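Local coordinates for protein endonuclease V (Homo sapiens, PDB 6OZE) that cleaves inosine-containing RNA by metal-ion-dependent hydrolysis, as an inosine-specific endoribonuclease, at residues 62-70 against 214-222; 71-79 against 95-106. The protein carries 4 engineered substitutions. All coordinates share one frame; numbering follows the deposited sequence.

Contact 1. Residues 62-70 against 214-222; sequences LSFPELEVV and RLTSACSRF. Engineered in segment 214-222: Ser217 (natural residue Cys), Ala218 (natural residue Cys), Ser220 (natural residue Cys). With NA (sodium ion), chain G.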
loop_
_atom_site.group_PDB
_atom_site.type_symbol
_atom_site.label_atom_id
_atom_site.label_comp_id
_atom_site.label_asym_id
_atom_site.label_seq_id
_atom_site.Cartn_x
_atom_site.Cartn_y
_atom_site.Cartn_z
ATOM N N LEU A 62 -2.475 -9.816 10.112
ATOM C CA LEU A 62 -1.622 -10.023 11.269
ATOM C C LEU A 62 -2.289 -9.452 12.516
ATOM O O LEU A 62 -3.012 -8.453 12.460
ATOM C CB LEU A 62 -0.259 -9.322 11.091
ATOM C CG LEU A 62 0.795 -9.985 10.205
ATOM C CD1 LEU A 62 0.351 -10.151 8.759
ATOM C CD2 LEU A 62 2.094 -9.180 10.278
ATOM N N SER A 63 -2.045 -10.097 13.643
ATOM C CA SER A 63 -2.461 -9.519 14.907
ATOM C C SER A 63 -1.645 -8.263 15.186
ATOM O O SER A 63 -0.536 -8.093 14.679
ATOM C CB SER A 63 -2.258 -10.534 16.018
ATOM O OG SER A 63 -0.903 -10.946 16.095
ATOM N N PHE A 64 -2.217 -7.369 15.979
ATOM C CA PHE A 64 -1.514 -6.159 16.363
ATOM C C PHE A 64 -1.682 -5.965 17.860
ATOM O O PHE A 64 -2.801 -6.065 18.369
ATOM C CB PHE A 64 -2.098 -4.936 15.635
ATOM C CG PHE A 64 -1.331 -3.673 15.909
ATOM C CD1 PHE A 64 -1.661 -2.865 16.985
ATOM C CD2 PHE A 64 -0.263 -3.323 15.110
ATOM C CE1 PHE A 64 -0.932 -1.714 17.253
ATOM C CE2 PHE A 64 0.474 -2.162 15.377
ATOM C CZ PHE A 64 0.123 -1.363 16.449
ATOM N N PRO A 65 -0.602 -5.634 18.590
ATOM C CA PRO A 65 0.741 -5.300 18.098
ATOM C C PRO A 65 1.706 -6.477 17.932
ATOM O O PRO A 65 2.886 -6.258 17.623
ATOM C CB PRO A 65 1.262 -4.371 19.199
ATOM C CG PRO A 65 0.634 -4.911 20.424
ATOM C CD PRO A 65 -0.753 -5.316 20.020
ATOM N N GLU A 66 1.230 -7.704 18.140
ATOM C CA GLU A 66 2.131 -8.854 18.115
ATOM C C GLU A 66 2.695 -9.138 16.725
ATOM O O GLU A 66 3.768 -9.748 16.615
ATOM C CB GLU A 66 1.417 -10.098 18.640
ATOM C CG GLU A 66 0.995 -10.000 20.100
ATOM C CD GLU A 66 -0.395 -9.407 20.286
ATOM O OE1 GLU A 66 -1.011 -8.965 19.287
ATOM O OE2 GLU A 66 -0.871 -9.390 21.444
ATOM N N LEU A 67 1.975 -8.757 15.667
ATOM C CA LEU A 67 2.415 -8.957 14.282
ATOM C C LEU A 67 2.593 -10.436 13.932
ATOM O O LEU A 67 3.557 -10.825 13.264
ATOM C CB LEU A 67 3.660 -8.128 13.941
ATOM C CG LEU A 67 3.499 -6.619 14.153
ATOM C CD1 LEU A 67 4.843 -5.925 13.905
ATOM C CD2 LEU A 67 2.410 -6.061 13.237
ATOM N N GLU A 68 1.658 -11.277 14.385
ATOM C CA GLU A 68 1.636 -12.690 14.018
ATOM C C GLU A 68 0.605 -12.908 12.928
ATOM O O GLU A 68 -0.479 -12.321 12.960
ATOM C CB GLU A 68 1.274 -13.569 15.215
ATOM C CG GLU A 68 2.348 -13.574 16.296
ATOM C CD GLU A 68 3.674 -14.116 15.789
ATOM O OE1 GLU A 68 3.699 -15.260 15.284
ATOM O OE2 GLU A 68 4.687 -13.391 15.880
ATOM N N VAL A 69 0.948 -13.732 11.939
ATOM C CA VAL A 69 0.002 -13.997 10.858
ATOM C C VAL A 69 -1.163 -14.819 11.395
ATOM O O VAL A 69 -0.970 -15.897 11.971
ATOM C CB VAL A 69 0.691 -14.697 9.676
ATOM C CG1 VAL A 69 -0.334 -15.064 8.601
ATOM C CG2 VAL A 69 1.761 -13.795 9.065
ATOM N N VAL A 70 -2.384 -14.317 11.191
ATOM C CA VAL A 70 -3.597 -15.050 11.546
ATOM C C VAL A 70 -4.410 -15.483 10.333
ATOM O O VAL A 70 -5.306 -16.329 10.478
ATOM C CB VAL A 70 -4.472 -14.269 12.553
ATOM C CG1 VAL A 70 -3.721 -14.062 13.861
ATOM C CG2 VAL A 70 -4.863 -12.920 11.987
ATOM N N ARG A 214 2.869 6.693 11.575
ATOM C CA ARG A 214 3.091 6.069 12.873
ATOM C C ARG A 214 2.718 4.591 12.850
ATOM O O ARG A 214 3.422 3.762 13.439
ATOM C CB ARG A 214 2.314 6.813 13.948
ATOM C CG ARG A 214 2.798 8.239 14.138
ATOM C CD ARG A 214 2.418 8.783 15.502
ATOM N NE ARG A 214 1.030 8.486 15.849
ATOM C CZ ARG A 214 0.657 7.531 16.694
ATOM N NH1 ARG A 214 -0.631 7.338 16.943
ATOM N NH2 ARG A 214 1.573 6.770 17.284
ATOM N N LEU A 215 1.611 4.243 12.192
ATOM C CA LEU A 215 1.228 2.839 12.105
ATOM C C LEU A 215 2.272 2.039 11.339
ATOM O O LEU A 215 2.622 0.918 11.730
ATOM C CB LEU A 215 -0.122 2.701 11.385
ATOM C CG LEU A 215 -0.587 1.264 11.148
ATOM C CD1 LEU A 215 -0.751 0.540 12.472
ATOM C CD2 LEU A 215 -1.896 1.268 10.351
ATOM N N THR A 216 2.769 2.592 10.230
ATOM C CA THR A 216 3.790 1.878 9.467
ATOM C C THR A 216 5.028 1.628 10.321
ATOM O O THR A 216 5.603 0.531 10.294
ATOM C CB THR A 216 4.135 2.681 8.213
ATOM O OG1 THR A 216 2.941 2.864 7.442
ATOM C CG2 THR A 216 5.130 1.911 7.351
ATOM N N SER A 217 5.459 2.638 11.079
ATOM C CA SER A 217 6.578 2.431 11.993
ATOM C C SER A 217 6.272 1.329 13.001
ATOM O O SER A 217 7.120 0.461 13.260
ATOM C CB SER A 217 6.942 3.737 12.710
ATOM O OG SER A 217 8.212 3.628 13.324
ATOM N N ALA A 218 5.065 1.340 13.573
ATOM C CA ALA A 218 4.701 0.357 14.586
ATOM C C ALA A 218 4.676 -1.056 14.020
ATOM O O ALA A 218 4.900 -2.026 14.762
ATOM C CB ALA A 218 3.341 0.721 15.179
ATOM N N CYS A 219 4.431 -1.184 12.720
ATOM C CA CYS A 219 4.354 -2.485 12.070
ATOM C C CYS A 219 5.685 -2.964 11.519
ATOM O O CYS A 219 5.730 -4.046 10.928
ATOM C CB CYS A 219 3.309 -2.464 10.942
ATOM S SG CYS A 219 1.642 -2.358 11.543
ATOM N N SER A 220 6.775 -2.231 11.732
ATOM C CA SER A 220 8.063 -2.541 11.122
ATOM C C SER A 220 8.959 -3.259 12.129
ATOM O O SER A 220 9.430 -2.658 13.098
ATOM C CB SER A 220 8.730 -1.276 10.588
ATOM O OG SER A 220 7.970 -0.737 9.518
ATOM N N ARG A 221 9.183 -4.546 11.902
ATOM C CA ARG A 221 10.170 -5.335 12.624
ATOM C C ARG A 221 11.493 -5.348 11.870
ATOM O O ARG A 221 12.570 -5.273 12.477
ATOM C CB ARG A 221 9.622 -6.760 12.780
ATOM C CG ARG A 221 10.550 -7.760 13.432
ATOM C CD ARG A 221 9.835 -9.096 13.613
ATOM N NE ARG A 221 8.774 -9.006 14.614
ATOM C CZ ARG A 221 7.722 -9.817 14.675
ATOM N NH1 ARG A 221 7.571 -10.785 13.781
ATOM N NH2 ARG A 221 6.812 -9.652 15.626
ATOM N N PHE A 222 11.420 -5.432 10.549
ATOM C CA PHE A 222 12.510 -5.235 9.612
ATOM C C PHE A 222 12.220 -3.955 8.825
ATOM O O PHE A 222 11.328 -3.178 9.184
ATOM C CB PHE A 222 12.648 -6.494 8.742
ATOM C CG PHE A 222 12.803 -7.760 9.538
ATOM C CD1 PHE A 222 14.034 -8.106 10.080
ATOM C CD2 PHE A 222 11.721 -8.598 9.761
ATOM C CE1 PHE A 222 14.182 -9.273 10.818
ATOM C CE2 PHE A 222 11.862 -9.762 10.498
ATOM C CZ PHE A 222 13.096 -10.100 11.027
HETATM NA NA NA G . -4.308 -4.379 19.871
HETATM O O HOH W 1 4.318 -3.839 17.006
HETATM O O HOH W 2 -3.669 -5.929 21.822
HETATM O O HOH W 3 -3.287 -2.083 20.013
HETATM O O HOH W 4 -5.804 -2.685 21.512
#
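Phe64 and Leu67 pack against Leu215, Ala218 and Cys219, and the chain that follows these brings in Arg221. The Phe64 ring meets Ala218 with its edge, CZ lying 4.0 Å from Ala218 CB, while Cys219 SG and Leu215 CD1 approach it obliquely. With CG of Phe64 anti to the backbone N (chi1 -175°), the ring lies against the helix. Cut back to alanine, Phe64 would probably leave a gap beside Leu215, Ala218 and Cys219 and deprive the sulfur of its aromatic neighbour. Leu67 fills the adjoining place, its CD1 3.6 Å from Cys219 O and its CD2 near the sulfur. Ala218 is an engineered replacement for cysteine. Residues 64-68 form the turn of a beta hairpin in the RNase H-like fold, joining strand 54-63 to strand 69-78. Ser63 pins this turn from within: its O accepts from Leu67 N, its N donates to Glu68 O, and its small hydroxyl OG receives Glu68 N at 3.1 Å. The next three carbonyls each have a different partner. Phe64 O binds sodium at 2.7 Å, in a shell completed by Leu37 O, Gln38 OE1 and three waters. Pro65, which follows a cis peptide bond, offers its O to a water that donates a second hydrogen to Ala218 O, bridging the segments. Glu66 O takes a weak bond from Arg221 NH2 (3.2 Å, 127° at the hydrogen), for which a long, flexible arginine suits the exposed margin. Glu68 OE2 lies 4.3 Å from the same NH2, too far for a salt bridge, and a bound glycerol takes Arg221 NE. Engineered Ser220 turns away and donates OG to Thr216 O at 2.8 Å.

Contact 2. Residues 71-79 against 95-106; sequences YEESRMVSL and FLLELVQQLREK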
loop_
_atom_site.group_PDB
_atom_site.type_symbol
_atom_site.label_atom_id
_atom_site.label_comp_id
_atom_site.label_asym_id
_atom_site.label_seq_id
_atom_site.Cartn_x
_atom_site.Cartn_y
_atom_site.Cartn_z
ATOM N N TYR A 71 -4.118 -14.952 9.151
ATOM C CA TYR A 71 -4.811 -15.353 7.932
ATOM C C TYR A 71 -3.885 -15.102 6.760
ATOM O O TYR A 71 -3.193 -14.082 6.723
ATOM C CB TYR A 71 -6.088 -14.528 7.722
ATOM C CG TYR A 71 -6.838 -14.865 6.447
ATOM C CD1 TYR A 71 -7.743 -15.902 6.422
ATOM C CD2 TYR A 71 -6.633 -14.138 5.280
ATOM C CE1 TYR A 71 -8.437 -16.219 5.271
ATOM C CE2 TYR A 71 -7.332 -14.457 4.107
ATOM C CZ TYR A 71 -8.221 -15.498 4.122
ATOM O OH TYR A 71 -8.930 -15.831 2.977
ATOM N N GLU A 72 -3.882 -16.016 5.796
ATOM C CA GLU A 72 -3.138 -15.774 4.570
ATOM C C GLU A 72 -3.832 -16.462 3.410
ATOM O O GLU A 72 -4.322 -17.587 3.545
ATOM C CB GLU A 72 -1.686 -16.261 4.675
ATOM C CG GLU A 72 -1.529 -17.721 5.027
ATOM C CD GLU A 72 -0.079 -18.107 5.254
ATOM O OE1 GLU A 72 0.671 -17.298 5.843
ATOM O OE2 GLU A 72 0.312 -19.215 4.837
ATOM N N GLU A 73 -3.891 -15.768 2.273
ATOM C CA GLU A 73 -4.434 -16.368 1.063
ATOM C C GLU A 73 -3.683 -15.810 -0.132
ATOM O O GLU A 73 -3.479 -14.597 -0.227
ATOM C CB GLU A 73 -5.933 -16.096 0.939
ATOM C CG GLU A 73 -6.586 -16.736 -0.310
ATOM C CD GLU A 73 -6.608 -18.262 -0.284
ATOM O OE1 GLU A 73 -6.513 -18.860 0.809
ATOM O OE2 GLU A 73 -6.746 -18.868 -1.369
ATOM N N SER A 74 -3.272 -16.698 -1.042
ATOM C CA SER A 74 -2.566 -16.305 -2.256
ATOM C C SER A 74 -3.244 -16.985 -3.430
ATOM O O SER A 74 -3.689 -18.131 -3.312
ATOM C CB SER A 74 -1.119 -16.783 -2.233
ATOM O OG SER A 74 -0.391 -16.138 -1.190
ATOM N N ARG A 75 -3.332 -16.287 -4.558
ATOM C CA ARG A 75 -3.945 -16.864 -5.749
ATOM C C ARG A 75 -3.180 -16.419 -6.981
ATOM O O ARG A 75 -2.882 -15.232 -7.133
ATOM C CB ARG A 75 -5.409 -16.431 -5.869
ATOM C CG ARG A 75 -6.285 -16.979 -4.774
ATOM C CD ARG A 75 -7.522 -17.629 -5.349
ATOM N NE ARG A 75 -8.714 -16.857 -5.022
ATOM C CZ ARG A 75 -9.334 -16.920 -3.850
ATOM N NH1 ARG A 75 -8.873 -17.724 -2.900
ATOM N NH2 ARG A 75 -10.413 -16.182 -3.628
ATOM N N MET A 76 -2.887 -17.362 -7.874
ATOM C CA MET A 76 -2.363 -16.997 -9.182
ATOM C C MET A 76 -3.477 -16.380 -10.017
ATOM O O MET A 76 -4.612 -16.872 -10.025
ATOM C CB MET A 76 -1.833 -18.220 -9.936
ATOM C CG MET A 76 -0.712 -19.009 -9.266
ATOM S SD MET A 76 0.766 -18.002 -8.935
ATOM C CE MET A 76 1.285 -17.628 -10.604
ATOM N N VAL A 77 -3.143 -15.301 -10.723
ATOM C CA VAL A 77 -4.104 -14.525 -11.494
ATOM C C VAL A 77 -3.446 -14.085 -12.795
ATOM O O VAL A 77 -2.223 -14.082 -12.927
ATOM C CB VAL A 77 -4.604 -13.284 -10.711
ATOM C CG1 VAL A 77 -5.301 -13.702 -9.415
ATOM C CG2 VAL A 77 -3.447 -12.351 -10.406
ATOM N N SER A 78 -4.277 -13.715 -13.767
ATOM C CA SER A 78 -3.808 -13.191 -15.047
ATOM C C SER A 78 -4.238 -11.732 -15.163
ATOM O O SER A 78 -5.438 -11.447 -15.197
ATOM C CB SER A 78 -4.393 -13.993 -16.206
ATOM O OG SER A 78 -3.898 -15.322 -16.204
ATOM N N LEU A 79 -3.262 -10.826 -15.228
ATOM C CA LEU A 79 -3.513 -9.382 -15.287
ATOM C C LEU A 79 -3.644 -8.997 -16.753
ATOM O O LEU A 79 -2.670 -8.640 -17.417
ATOM C CB LEU A 79 -2.381 -8.605 -14.623
ATOM C CG LEU A 79 -1.963 -8.985 -13.201
ATOM C CD1 LEU A 79 -1.168 -7.858 -12.559
ATOM C CD2 LEU A 79 -3.148 -9.310 -12.345
ATOM N N PHE A 95 -8.306 -8.132 -8.266
ATOM C CA PHE A 95 -7.929 -9.367 -7.592
ATOM C C PHE A 95 -7.780 -9.174 -6.096
ATOM O O PHE A 95 -8.178 -10.045 -5.313
ATOM C CB PHE A 95 -6.655 -9.922 -8.221
ATOM C CG PHE A 95 -6.785 -10.112 -9.689
ATOM C CD1 PHE A 95 -7.522 -11.169 -10.189
ATOM C CD2 PHE A 95 -6.237 -9.202 -10.574
ATOM C CE1 PHE A 95 -7.678 -11.339 -11.548
ATOM C CE2 PHE A 95 -6.402 -9.367 -11.940
ATOM C CZ PHE A 95 -7.115 -10.437 -12.423
ATOM N N LEU A 96 -7.216 -8.044 -5.679
ATOM C CA LEU A 96 -7.110 -7.793 -4.254
ATOM C C LEU A 96 -8.488 -7.618 -3.638
ATOM O O LEU A 96 -8.753 -8.109 -2.536
ATOM C CB LEU A 96 -6.251 -6.552 -4.023
ATOM C CG LEU A 96 -4.808 -6.699 -4.503
ATOM C CD1 LEU A 96 -4.039 -5.389 -4.229
ATOM C CD2 LEU A 96 -4.139 -7.855 -3.778
ATOM N N LEU A 97 -9.383 -6.919 -4.335
ATOM C CA LEU A 97 -10.736 -6.766 -3.815
ATOM C C LEU A 97 -11.421 -8.120 -3.640
ATOM O O LEU A 97 -12.127 -8.341 -2.649
ATOM C CB LEU A 97 -11.538 -5.836 -4.723
ATOM C CG LEU A 97 -12.756 -5.162 -4.099
ATOM C CD1 LEU A 97 -13.016 -3.865 -4.801
ATOM C CD2 LEU A 97 -13.956 -6.060 -4.229
ATOM N N GLU A 98 -11.218 -9.048 -4.590
ATOM C CA GLU A 98 -11.804 -10.378 -4.485
ATOM C C GLU A 98 -11.276 -11.139 -3.272
ATOM O O GLU A 98 -12.025 -11.881 -2.621
ATOM C CB GLU A 98 -11.522 -11.167 -5.763
ATOM C CG GLU A 98 -12.257 -12.477 -5.856
ATOM C CD GLU A 98 -13.748 -12.294 -6.093
ATOM O OE1 GLU A 98 -14.155 -11.201 -6.542
ATOM O OE2 GLU A 98 -14.506 -13.249 -5.832
ATOM N N LEU A 99 -9.986 -10.988 -2.967
ATOM C CA LEU A 99 -9.448 -11.655 -1.784
ATOM C C LEU A 99 -10.058 -11.092 -0.508
ATOM O O LEU A 99 -10.368 -11.847 0.421
ATOM C CB LEU A 99 -7.923 -11.511 -1.731
ATOM C CG LEU A 99 -7.155 -12.261 -2.825
ATOM C CD1 LEU A 99 -5.658 -11.885 -2.750
ATOM C CD2 LEU A 99 -7.351 -13.750 -2.680
ATOM N N VAL A 100 -10.227 -9.769 -0.440
ATOM C CA VAL A 100 -10.823 -9.165 0.750
ATOM C C VAL A 100 -12.262 -9.632 0.919
ATOM O O VAL A 100 -12.698 -9.976 2.026
ATOM C CB VAL A 100 -10.711 -7.630 0.682
ATOM C CG1 VAL A 100 -11.453 -6.991 1.855
ATOM C CG2 VAL A 100 -9.254 -7.215 0.682
ATOM N N GLN A 101 -13.022 -9.682 -0.183
ATOM C CA GLN A 101 -14.408 -10.124 -0.080
ATOM C C GLN A 101 -14.505 -11.590 0.323
ATOM O O GLN A 101 -15.362 -11.957 1.138
ATOM C CB GLN A 101 -15.168 -9.854 -1.379
ATOM C CG GLN A 101 -16.671 -10.094 -1.246
ATOM C CD GLN A 101 -17.314 -9.175 -0.213
ATOM O OE1 GLN A 101 -16.849 -8.058 0.020
ATOM N NE2 GLN A 101 -18.385 -9.650 0.415
ATOM N N GLN A 102 -13.638 -12.447 -0.226
ATOM C CA GLN A 102 -13.605 -13.837 0.218
ATOM C C GLN A 102 -13.410 -13.925 1.728
ATOM O O GLN A 102 -14.104 -14.683 2.418
ATOM C CB GLN A 102 -12.492 -14.603 -0.499
ATOM C CG GLN A 102 -12.256 -15.985 0.102
ATOM C CD GLN A 102 -10.964 -16.634 -0.352
ATOM O OE1 GLN A 102 -10.088 -15.978 -0.914
ATOM N NE2 GLN A 102 -10.838 -17.935 -0.106
ATOM N N LEU A 103 -12.467 -13.151 2.258
ATOM C CA LEU A 103 -12.259 -13.129 3.703
ATOM C C LEU A 103 -13.512 -12.641 4.426
ATOM O O LEU A 103 -13.944 -13.242 5.413
ATOM C CB LEU A 103 -11.055 -12.245 4.027
ATOM C CG LEU A 103 -10.736 -12.134 5.521
ATOM C CD1 LEU A 103 -10.531 -13.518 6.128
ATOM C CD2 LEU A 103 -9.518 -11.235 5.733
ATOM N N ARG A 104 -14.112 -11.549 3.937
ATOM C CA ARG A 104 -15.265 -10.951 4.608
ATOM C C ARG A 104 -16.415 -11.940 4.746
ATOM O O ARG A 104 -17.164 -11.892 5.729
ATOM C CB ARG A 104 -15.725 -9.697 3.852
ATOM C CG ARG A 104 -16.485 -8.685 4.709
ATOM C CD ARG A 104 -17.177 -7.604 3.870
ATOM N NE ARG A 104 -16.254 -6.816 3.052
ATOM C CZ ARG A 104 -15.725 -5.650 3.417
ATOM N NH1 ARG A 104 -16.016 -5.121 4.597
ATOM N NH2 ARG A 104 -14.901 -5.007 2.599
ATOM N N GLU A 105 -16.564 -12.851 3.783
ATOM C CA GLU A 105 -17.631 -13.842 3.826
ATOM C C GLU A 105 -17.200 -15.131 4.516
ATOM O O GLU A 105 -18.016 -15.779 5.182
ATOM C CB GLU A 105 -18.115 -14.139 2.406
ATOM C CG GLU A 105 -18.713 -12.930 1.708
ATOM C CD GLU A 105 -19.004 -13.180 0.241
ATOM O OE1 GLU A 105 -18.702 -14.288 -0.253
ATOM O OE2 GLU A 105 -19.532 -12.261 -0.421
ATOM N N LYS A 106 -15.933 -15.517 4.367
ATOM C CA LYS A 106 -15.450 -16.771 4.935
ATOM C C LYS A 106 -15.166 -16.642 6.430
ATOM O O LYS A 106 -15.561 -17.504 7.223
ATOM C CB LYS A 106 -14.202 -17.232 4.175
ATOM C CG LYS A 106 -13.470 -18.418 4.785
ATOM C CD LYS A 106 -12.295 -18.852 3.911
ATOM C CE LYS A 106 -11.342 -17.696 3.643
ATOM N NZ LYS A 106 -10.086 -18.117 2.937
HETATM O O HOH W 5 -9.004 -14.365 0.734
#
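Tyr71, Glu73, Arg75 and Val77, alternate residues on one face of the edge strand 69-78, receive helix 89-106 in an alpha/beta packing of the RNase H-like fold. The axes of 71-78 and 95-106 come within 9.9 Å, their N-to-C directions 139° apart. With Tyr71 CG anti to the backbone N (chi1 178°), the ring lies across Leu103, whose CD1 methyl pushes into its broad face 3.5 Å from the centroid, only 12° off the normal. Lys106, flexible enough to bend round the rim, meets the same ring in plane and donates from NZ to Tyr71 OH at 2.6 Å. Further along, Leu99 CD2 is the bump beneath Arg75, lying 3.9 Å from CZ over the guanidinium face, while the edge of that group gives two weak bonds to Gln102 OE1. Arg75 also forms a salt bridge with Glu73. At the far end Phe95 is the flat plate: Val77 CB rests over its face, 3.8 Å from the centroid, and Leu79 CD2 comes obliquely to within 3.3 Å of Phe95 CE2. Between Tyr71 and Gln102 one water accepts from Tyr71 OH and donates to both Leu99 O and Gln102 OE1, the latter at 2.5 Å.

Overall arrangement
The chain passes straight from 62-70 into 71-79, so contact 1 involves the hairpin turn just before strand 69-78, and contact 2 the strand itself. Their centres lie about 21 Å apart, and apart from this join in the sequence their segments do not touch. Contact 2 is nested within the long loop that contact 1 closes. Helix 226-242 touches segments of both: it meets Cys219, itself a residue of contact 1, and along the strand Val69, Glu72, Ser74 and Met76, which take no part in either contact. Contact 1 supplies one sodium ligand, Phe64 O; contact 2 includes none of the residues that bind sodium.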